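Valine-pyruvate aminotransferase (Salmonella typhimurium, PDB 3G7Q) catalyses the pyridoxal 5'-phosphate-dependent transfer of an amino group from L-valine to pyruvate, probably yielding 3-methyl-2-oxobutanoate and L-alanine, and probably takes part in alanine biosynthesis. Local coordinates at residues W94-Q99 / P236-N241; K167-F172 / D199-K204. One frame throughout, in Å; residues are numbered along the deposited sequence. Where two conformers were deposited one is given.

Contacts 1 and 2 lie with their centres about 22 Å apart, both in the class I and II aminotransferase part of the chain. In sequence the order is 94-99, 167-172, 199-204, 236-241, so both halves of contact 2 fall between the halves of contact 1. Contact 1 joins two surface loops that lead into strands 101-104 and 242-247 of the seven-stranded mixed sheet. Contact 2 ties the end of strand 165-169, from the six-stranded sheet, to the start of helix 199-211, whose L202 also touches strand 216-219 of the seven-stranded one. That helix connects the two contacts: L237 CD2 packs 3.8 Å from L202 CG.

Contact 1: residues W94-Q99 / P236-N241; sequences WDIEPQ and PLWNPN
The indole rings of W94 and W238 meet obliquely, their planes turned 34° apart, and aliphatic carbons settle on ring faces around them. Two CH-pi contacts carry most of the packing. W238 CB sits squarely over the six-membered ring of W94, 3.7 Å from its centroid. I96 CD1 in turn lies almost over the middle of the six-membered ring of W238, 3.4 Å from its centroid. With CG anti to the backbone N (chi1 -170°), W238 swings its indole away from the W94 face and over to I96, while its CB stays on W94.

Apolar contact at an edge is slighter: P236 CB touches W94 CZ2 at 3.8 Å, near the indole plane. The proline thus offers a ring carbon to the indole edge while its carbonyl is on hand for the water held by W94.

Polar links are few. No direct hydrogen bond joins the segments; instead W94 NE1 donates in its ring plane to a water at 3.1 Å, which bonds weakly to P236 O. W238 NE1 has a weak bond to I242 O.

I96 and W238 both also touch I262 of strand 259-262. Cohesion between these surface loops therefore rests largely on shape and dispersion, with tryptophan serving because its broad faces accept aliphatic carbons while its N-H can still bond to water or a carbonyl.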
ATOM      1  N   TRP A  94      -7.698  -3.899  27.478  1.00 35.21           N
ATOM      2  CA  TRP A  94      -6.412  -3.295  27.112  1.00 35.75           C
ATOM      3  C   TRP A  94      -6.526  -1.762  27.127  1.00 34.99           C
ATOM      4  O   TRP A  94      -7.509  -1.201  26.633  1.00 33.11           O
ATOM      5  CB  TRP A  94      -5.917  -3.774  25.747  1.00 36.29           C
ATOM      6  CG  TRP A  94      -5.604  -5.231  25.636  1.00 37.57           C
ATOM      7  CD1 TRP A  94      -5.458  -6.131  26.651  1.00 41.37           C
ATOM      8  CD2 TRP A  94      -5.253  -5.924  24.436  1.00 36.07           C
ATOM      9  NE1 TRP A  94      -5.113  -7.365  26.143  1.00 41.20           N
ATOM     10  CE2 TRP A  94      -4.981  -7.264  24.787  1.00 40.44           C
ATOM     11  CE3 TRP A  94      -5.181  -5.548  23.095  1.00 38.10           C
ATOM     12  CZ2 TRP A  94      -4.623  -8.222  23.847  1.00 43.50           C
ATOM     13  CZ3 TRP A  94      -4.828  -6.504  22.158  1.00 42.57           C
ATOM     14  CH2 TRP A  94      -4.567  -7.830  22.537  1.00 43.05           C
ATOM     15  N   ASP A  95      -5.520  -1.088  27.684  1.00 35.33           N
ATOM     16  CA  ASP A  95      -5.530   0.373  27.774  1.00 36.77           C
ATOM     17  C   ASP A  95      -5.038   0.958  26.438  1.00 37.28           C
ATOM     18  O   ASP A  95      -3.932   1.460  26.333  1.00 37.65           O
ATOM     19  CB  ASP A  95      -4.677   0.819  28.956  1.00 39.36           C
ATOM     20  CG  ASP A  95      -4.725   2.311  29.192  1.00 41.20           C
ATOM     21  OD1 ASP A  95      -5.559   3.013  28.583  1.00 42.91           O
ATOM     22  OD2 ASP A  95      -3.911   2.779  30.011  1.00 52.70           O
ATOM     23  N   ILE A  96      -5.896   0.872  25.430  1.00 37.25           N
ATOM     24  CA  ILE A  96      -5.588   1.314  24.076  1.00 37.42           C
ATOM     25  C   ILE A  96      -6.371   2.579  23.756  1.00 38.59           C
ATOM     26  O   ILE A  96      -7.521   2.694  24.121  1.00 38.79           O
ATOM     27  CB  ILE A  96      -5.969   0.208  23.050  1.00 37.50           C
ATOM     28  CG1 ILE A  96      -5.155  -1.063  23.282  1.00 45.26           C
ATOM     29  CG2 ILE A  96      -5.718   0.629  21.610  1.00 40.32           C
ATOM     30  CD1 ILE A  96      -3.678  -0.808  23.395  1.00 43.76           C
ATOM     31  N   GLU A  97      -5.725   3.542  23.103  1.00 36.49           N
ATOM     32  CA  GLU A  97      -6.383   4.741  22.639  1.00 36.70           C
ATOM     33  C   GLU A  97      -6.070   4.828  21.158  1.00 34.85           C
ATOM     34  O   GLU A  97      -5.206   4.107  20.684  1.00 31.69           O
ATOM     35  CB  GLU A  97      -5.853   5.969  23.368  1.00 35.94           C
ATOM     36  CG  GLU A  97      -6.243   6.076  24.844  1.00 42.68           C
ATOM     37  CD  GLU A  97      -7.738   6.279  25.077  1.00 45.77           C
ATOM     38  OE1 GLU A  97      -8.512   6.402  24.097  1.00 51.43           O
ATOM     39  OE2 GLU A  97      -8.139   6.331  26.260  1.00 53.60           O
ATOM     40  N   PRO A  98      -6.768   5.708  20.407  1.00 37.05           N
ATOM     41  CA  PRO A  98      -6.460   5.838  18.966  1.00 35.56           C
ATOM     42  C   PRO A  98      -4.985   6.116  18.654  1.00 35.10           C
ATOM     43  O   PRO A  98      -4.486   5.679  17.625  1.00 34.79           O
ATOM     44  CB  PRO A  98      -7.341   7.015  18.529  1.00 37.08           C
ATOM     45  CG  PRO A  98      -8.485   6.978  19.460  1.00 39.31           C
ATOM     46  CD  PRO A  98      -7.911   6.550  20.795  1.00 38.04           C
ATOM     47  N   GLN A  99      -4.284   6.785  19.565  1.00 35.13           N
ATOM     48  CA  GLN A  99      -2.862   7.103  19.394  1.00 36.84           C
ATOM     49  C   GLN A  99      -1.971   5.865  19.492  1.00 36.60           C
ATOM     50  O   GLN A  99      -0.767   5.956  19.246  1.00 36.03           O
ATOM     51  CB  GLN A  99      -2.374   8.113  20.432  1.00 37.66           C
ATOM     52  CG  GLN A  99      -3.349   9.225  20.751  1.00 48.58           C
ATOM     53  CD  GLN A  99      -4.367   8.809  21.806  1.00 53.12           C
ATOM     54  OE1 GLN A  99      -4.006   8.414  22.923  1.00 63.65           O
ATOM     55  NE2 GLN A  99      -5.639   8.910  21.461  1.00 44.40           N
ATOM     56  N   PRO A 236      -4.240 -13.874  25.527  1.00 33.31           N
ATOM     57  CA  PRO A 236      -3.792 -12.683  24.808  1.00 33.77           C
ATOM     58  C   PRO A 236      -2.832 -11.847  25.652  1.00 33.77           C
ATOM     59  O   PRO A 236      -2.900 -11.885  26.899  1.00 32.47           O
ATOM     60  CB  PRO A 236      -5.100 -11.936  24.524  1.00 36.77           C
ATOM     61  CG  PRO A 236      -6.173 -13.005  24.622  1.00 36.82           C
ATOM     62  CD  PRO A 236      -5.701 -13.881  25.715  1.00 34.09           C
ATOM     63  N   LEU A 237      -1.946 -11.120  24.981  1.00 34.98           N
ATOM     64  CA  LEU A 237      -0.933 -10.311  25.634  1.00 36.43           C
ATOM     65  C   LEU A 237      -0.739  -8.975  24.959  1.00 35.90           C
ATOM     66  O   LEU A 237      -0.525  -8.912  23.750  1.00 33.46           O
ATOM     67  CB  LEU A 237       0.427 -11.021  25.602  1.00 37.62           C
ATOM     68  CG  LEU A 237       1.642 -10.331  26.270  1.00 39.17           C
ATOM     69  CD1 LEU A 237       1.454 -10.169  27.765  1.00 42.82           C
ATOM     70  CD2 LEU A 237       2.960 -11.085  25.990  1.00 41.45           C
ATOM     71  N   TRP A 238      -0.806  -7.908  25.741  1.00 34.10           N
ATOM     72  CA  TRP A 238      -0.409  -6.593  25.238  1.00 35.63           C
ATOM     73  C   TRP A 238       0.081  -5.737  26.396  1.00 35.87           C
ATOM     74  O   TRP A 238      -0.449  -5.815  27.519  1.00 35.10           O
ATOM     75  CB  TRP A 238      -1.496  -5.840  24.459  1.00 38.36           C
ATOM     76  CG  TRP A 238      -0.877  -4.612  23.782  1.00 36.54           C
ATOM     77  CD1 TRP A 238      -0.193  -4.590  22.588  1.00 40.41           C
ATOM     78  CD2 TRP A 238      -0.843  -3.269  24.276  1.00 37.89           C
ATOM     79  NE1 TRP A 238       0.266  -3.320  22.323  1.00 39.87           N
ATOM     80  CE2 TRP A 238      -0.133  -2.488  23.333  1.00 37.15           C
ATOM     81  CE3 TRP A 238      -1.353  -2.646  25.415  1.00 39.31           C
ATOM     82  CZ2 TRP A 238       0.083  -1.126  23.504  1.00 40.22           C
ATOM     83  CZ3 TRP A 238      -1.132  -1.313  25.590  1.00 41.77           C
ATOM     84  CH2 TRP A 238      -0.424  -0.554  24.633  1.00 40.27           C
ATOM     85  N   ASN A 239       1.172  -5.022  26.141  1.00 34.68           N
ATOM     86  CA  ASN A 239       1.694  -4.009  27.064  1.00 35.11           C
ATOM     87  C   ASN A 239       2.439  -3.008  26.187  1.00 34.76           C
ATOM     88  O   ASN A 239       2.632  -3.261  24.988  1.00 33.73           O
ATOM     89  CB  ASN A 239       2.529  -4.620  28.194  1.00 35.73           C
ATOM     90  CG  ASN A 239       3.766  -5.321  27.705  1.00 37.96           C
ATOM     91  OD1 ASN A 239       4.593  -4.727  27.032  1.00 37.08           O
ATOM     92  ND2 ASN A 239       3.919  -6.590  28.085  1.00 31.22           N
ATOM     93  N   PRO A 240       2.823  -1.854  26.738  1.00 36.42           N
ATOM     94  CA  PRO A 240       3.473  -0.845  25.879  1.00 36.42           C
ATOM     95  C   PRO A 240       4.771  -1.232  25.141  1.00 36.06           C
ATOM     96  O   PRO A 240       5.170  -0.488  24.246  1.00 39.22           O
ATOM     97  CB  PRO A 240       3.739   0.304  26.856  1.00 36.81           C
ATOM     98  CG  PRO A 240       2.673   0.164  27.874  1.00 38.36           C
ATOM     99  CD  PRO A 240       2.595  -1.330  28.092  1.00 37.09           C
ATOM    100  N   ASN A 241       5.426  -2.337  25.507  1.00 36.37           N
ATOM    101  CA  ASN A 241       6.618  -2.797  24.781  1.00 35.95           C
ATOM    102  C   ASN A 241       6.274  -3.841  23.716  1.00 35.64           C
ATOM    103  O   ASN A 241       7.169  -4.467  23.132  1.00 34.88           O
ATOM    104  CB  ASN A 241       7.657  -3.386  25.726  1.00 37.25           C
ATOM    105  CG  ASN A 241       9.044  -3.473  25.099  1.00 39.33           C
ATOM    106  OD1 ASN A 241       9.492  -2.527  24.482  1.00 37.03           O
ATOM    107  ND2 ASN A 241       9.725  -4.601  25.268  1.00 34.58           N
TER
HETATM  108  O   HOH W   1      -5.415  -9.878  27.952  1.00 56.13           O

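Contact 2: residues K167-F172 / D199-K204; sequences KYHVDF and DEELMK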
ATOM      1  N   LYS A 167       5.612 -30.390  17.715  1.00 29.02           N
ATOM      2  CA  LYS A 167       5.482 -28.982  18.027  1.00 27.60           C
ATOM      3  C   LYS A 167       6.873 -28.361  18.237  1.00 29.02           C
ATOM      4  O   LYS A 167       7.718 -28.926  18.938  1.00 29.45           O
ATOM      5  CB  LYS A 167       4.653 -28.806  19.304  1.00 30.43           C
ATOM      6  CG  LYS A 167       4.461 -27.365  19.729  1.00 31.18           C
ATOM      7  CD  LYS A 167       3.474 -27.210  20.887  1.00 30.31           C
ATOM      8  CE  LYS A 167       3.481 -25.781  21.474  1.00 29.61           C
ATOM      9  NZ  LYS A 167       2.963 -24.719  20.545  1.00 29.08           N
ATOM     10  N   TYR A 168       7.102 -27.234  17.594  1.00 27.55           N
ATOM     11  CA  TYR A 168       8.339 -26.498  17.771  1.00 29.33           C
ATOM     12  C   TYR A 168       8.257 -25.698  19.057  1.00 30.03           C
ATOM     13  O   TYR A 168       7.188 -25.187  19.425  1.00 28.95           O
ATOM     14  CB  TYR A 168       8.580 -25.545  16.629  1.00 28.29           C
ATOM     15  CG  TYR A 168       8.866 -26.184  15.278  1.00 27.21           C
ATOM     16  CD1 TYR A 168       9.944 -27.044  15.105  1.00 27.57           C
ATOM     17  CD2 TYR A 168       8.116 -25.862  14.186  1.00 28.02           C
ATOM     18  CE1 TYR A 168      10.242 -27.610  13.849  1.00 30.43           C
ATOM     19  CE2 TYR A 168       8.387 -26.399  12.935  1.00 28.19           C
ATOM     20  CZ  TYR A 168       9.458 -27.283  12.776  1.00 30.23           C
ATOM     21  OH  TYR A 168       9.719 -27.830  11.547  1.00 29.61           O
ATOM     22  N   HIS A 169       9.403 -25.571  19.711  1.00 29.09           N
ATOM     23  CA  HIS A 169       9.560 -24.786  20.944  1.00 30.68           C
ATOM     24  C   HIS A 169      10.776 -23.875  20.876  1.00 31.58           C
ATOM     25  O   HIS A 169      11.769 -24.215  20.247  1.00 29.59           O
ATOM     26  CB  HIS A 169       9.717 -25.710  22.141  1.00 31.84           C
ATOM     27  CG  HIS A 169       8.453 -26.419  22.506  1.00 32.33           C
ATOM     28  ND1 HIS A 169       7.445 -25.807  23.225  1.00 32.38           N
ATOM     29  CD2 HIS A 169       8.019 -27.670  22.233  1.00 33.63           C
ATOM     30  CE1 HIS A 169       6.456 -26.667  23.398  1.00 32.99           C
ATOM     31  NE2 HIS A 169       6.777 -27.804  22.807  1.00 34.16           N
ATOM     32  N   VAL A 170      10.703 -22.757  21.584  1.00 29.85           N
ATOM     33  CA  VAL A 170      11.838 -21.838  21.705  1.00 29.16           C
ATOM     34  C   VAL A 170      12.932 -22.530  22.499  1.00 29.78           C
ATOM     35  O   VAL A 170      12.684 -23.053  23.590  1.00 30.53           O
ATOM     36  CB  VAL A 170      11.458 -20.534  22.432  1.00 30.06           C
ATOM     37  CG1 VAL A 170      12.703 -19.620  22.598  1.00 26.90           C
ATOM     38  CG2 VAL A 170      10.303 -19.775  21.730  1.00 26.26           C
ATOM     39  N   ASP A 171      14.152 -22.548  21.971  1.00 30.10           N
ATOM     40  CA  ASP A 171      15.311 -23.099  22.686  1.00 30.42           C
ATOM     41  C   ASP A 171      15.975 -21.948  23.443  1.00 33.60           C
ATOM     42  O   ASP A 171      16.877 -21.280  22.927  1.00 32.99           O
ATOM     43  CB  ASP A 171      16.261 -23.767  21.692  1.00 30.81           C
ATOM     44  CG  ASP A 171      17.528 -24.270  22.324  1.00 35.00           C
ATOM     45  OD1 ASP A 171      17.666 -24.208  23.562  1.00 35.04           O
ATOM     46  OD2 ASP A 171      18.414 -24.724  21.552  1.00 36.17           O
ATOM     47  N   PHE A 172      15.526 -21.705  24.672  1.00 32.45           N
ATOM     48  CA  PHE A 172      16.032 -20.563  25.427  1.00 31.97           C
ATOM     49  C   PHE A 172      17.507 -20.694  25.813  1.00 32.51           C
ATOM     50  O   PHE A 172      18.196 -19.682  25.920  1.00 34.26           O
ATOM     51  CB  PHE A 172      15.169 -20.286  26.666  1.00 30.31           C
ATOM     52  CG  PHE A 172      13.843 -19.673  26.337  1.00 29.25           C
ATOM     53  CD1 PHE A 172      13.751 -18.317  26.067  1.00 28.42           C
ATOM     54  CD2 PHE A 172      12.693 -20.448  26.288  1.00 29.15           C
ATOM     55  CE1 PHE A 172      12.536 -17.738  25.750  1.00 29.28           C
ATOM     56  CE2 PHE A 172      11.481 -19.872  25.968  1.00 28.32           C
ATOM     57  CZ  PHE A 172      11.407 -18.512  25.704  1.00 27.90           C
ATOM     58  N   ASP A 199       1.986 -19.786  26.403  1.00 30.94           N
ATOM     59  CA  ASP A 199       1.966 -18.629  27.285  1.00 28.94           C
ATOM     60  C   ASP A 199       3.324 -18.427  27.976  1.00 29.17           C
ATOM     61  O   ASP A 199       3.812 -17.304  28.034  1.00 29.21           O
ATOM     62  CB  ASP A 199       0.883 -18.740  28.362  1.00 31.03           C
ATOM     63  CG  ASP A 199      -0.510 -18.786  27.791  1.00 32.07           C
ATOM     64  OD1 ASP A 199      -0.734 -18.224  26.708  1.00 29.93           O
ATOM     65  OD2 ASP A 199      -1.363 -19.393  28.441  1.00 33.10           O
ATOM     66  N   GLU A 200       3.929 -19.508  28.430  1.00 27.50           N
ATOM     67  CA  GLU A 200       5.208 -19.443  29.148  1.00 31.63           C
ATOM     68  C   GLU A 200       6.331 -18.943  28.230  1.00 30.00           C
ATOM     69  O   GLU A 200       7.128 -18.097  28.615  1.00 27.89           O
ATOM     70  CB  GLU A 200       5.546 -20.810  29.730  1.00 33.12           C
ATOM     71  CG  GLU A 200       6.742 -20.830  30.680  1.00 43.02           C
ATOM     72  N   GLU A 201       6.393 -19.469  27.023  1.00 29.73           N
ATOM     73  CA  GLU A 201       7.382 -18.999  26.049  1.00 30.61           C
ATOM     74  C   GLU A 201       7.225 -17.521  25.725  1.00 28.98           C
ATOM     75  O   GLU A 201       8.190 -16.761  25.667  1.00 29.95           O
ATOM     76  CB  GLU A 201       7.261 -19.792  24.739  1.00 31.38           C
ATOM     77  CG  GLU A 201       7.798 -21.214  24.875  1.00 32.27           C
ATOM     78  CD  GLU A 201       7.479 -22.111  23.683  1.00 31.41           C
ATOM     79  OE1 GLU A 201       6.435 -21.910  22.996  1.00 30.98           O
ATOM     80  OE2 GLU A 201       8.294 -23.025  23.421  1.00 32.20           O
ATOM     81  N   LEU A 202       5.993 -17.097  25.512  1.00 28.47           N
ATOM     82  CA  LEU A 202       5.732 -15.717  25.146  1.00 30.54           C
ATOM     83  C   LEU A 202       6.079 -14.771  26.313  1.00 30.89           C
ATOM     84  O   LEU A 202       6.651 -13.697  26.081  1.00 31.94           O
ATOM     85  CB  LEU A 202       4.271 -15.567  24.674  1.00 30.65           C
ATOM     86  CG  LEU A 202       3.917 -14.233  24.000  1.00 34.21           C
ATOM     87  CD1 LEU A 202       4.763 -14.023  22.758  1.00 32.51           C
ATOM     88  CD2 LEU A 202       2.405 -14.205  23.659  1.00 32.33           C
HETATM   89  N   MSE A 203       5.681 -15.119  27.535  0.67 30.46           N
HETATM   90  CA  MSE A 203       5.963 -14.249  28.689  0.67 32.95           C
HETATM   91  C   MSE A 203       7.445 -14.092  28.911  0.67 30.34           C
HETATM   92  O   MSE A 203       7.922 -13.024  29.262  0.67 30.24           O
HETATM   93  CB  MSE A 203       5.295 -14.780  29.942  0.67 30.64           C
HETATM   94  CG  MSE A 203       3.813 -14.592  29.853  0.67 38.84           C
HETATM   95 SE   MSE A 203       2.898 -14.991  31.477  0.50 49.22          SE
HETATM   96  CE  MSE A 203       3.176 -16.956  31.628  0.67 34.73           C
ATOM     97  N   LYS A 204       8.193 -15.182  28.701  0.50 27.84           N
ATOM     98  CA  LYS A 204       9.666 -15.172  28.796  0.50 29.27           C
ATOM     99  C   LYS A 204      10.248 -14.224  27.742  0.50 29.08           C
ATOM    100  O   LYS A 204      11.054 -13.347  28.061  0.50 27.23           O
ATOM    101  CB  LYS A 204      10.271 -16.575  28.618  0.50 29.71           C
ATOM    102  CG  LYS A 204      10.095 -17.562  29.771  0.50 32.86           C
ATOM    103  CD  LYS A 204      10.808 -18.872  29.412  0.50 33.08           C
ATOM    104  CE  LYS A 204      10.568 -20.002  30.384  0.50 42.73           C
ATOM    105  NZ  LYS A 204      11.238 -21.270  29.913  0.50 40.03           N
TER
HETATM  106  O   HOH W   2       5.692 -23.379  20.822  1.00 28.02           O
HETATM  107  O   HOH W   3      10.449 -23.368  25.123  1.00 30.90           O
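E201 reaches out from helix 199-211 and places one carboxylate oxygen, OE2, between two donors of 167-172. H169 ND1 donates to E201 OE2, which lies almost in the imidazole plane, 2.9 Å away, and the backbone N of V170 bonds to the same oxygen at 3.0 Å. They come from opposite faces of the carboxylate, each well out of its plane; a water adds a third bond and also reaches V170 O. Glutamate suits the site because its chain, extended beyond CG (chi2 170°), spans the gap to the strand end. Its other oxygen, OE1, takes a bond from T198 N and shares a second water with K167 NZ and Y168 O. H169 NE2 bonds to E159 OE1; with a carboxylate at each nitrogen, the imidazole may favour the protonated form. V170 CG1 packs tightly over the centre of one face of the F172 ring.

The opposite face is the looser, outer side. In one of two deposited conformers K204 lays CD over it, 3.9 Å from the ring centroid, a CH-pi contact less certain for that reason. E201 and V170 are buried, whereas F172 and K204 are partly exposed.

F172 also packs on L205 and L208, farther along helix 199-211, while K167 and H169 pair by backbone bonds with the chain at strand 157-161. The helix start thus meets the chain leaving strand 165-169 in the six-stranded sheet.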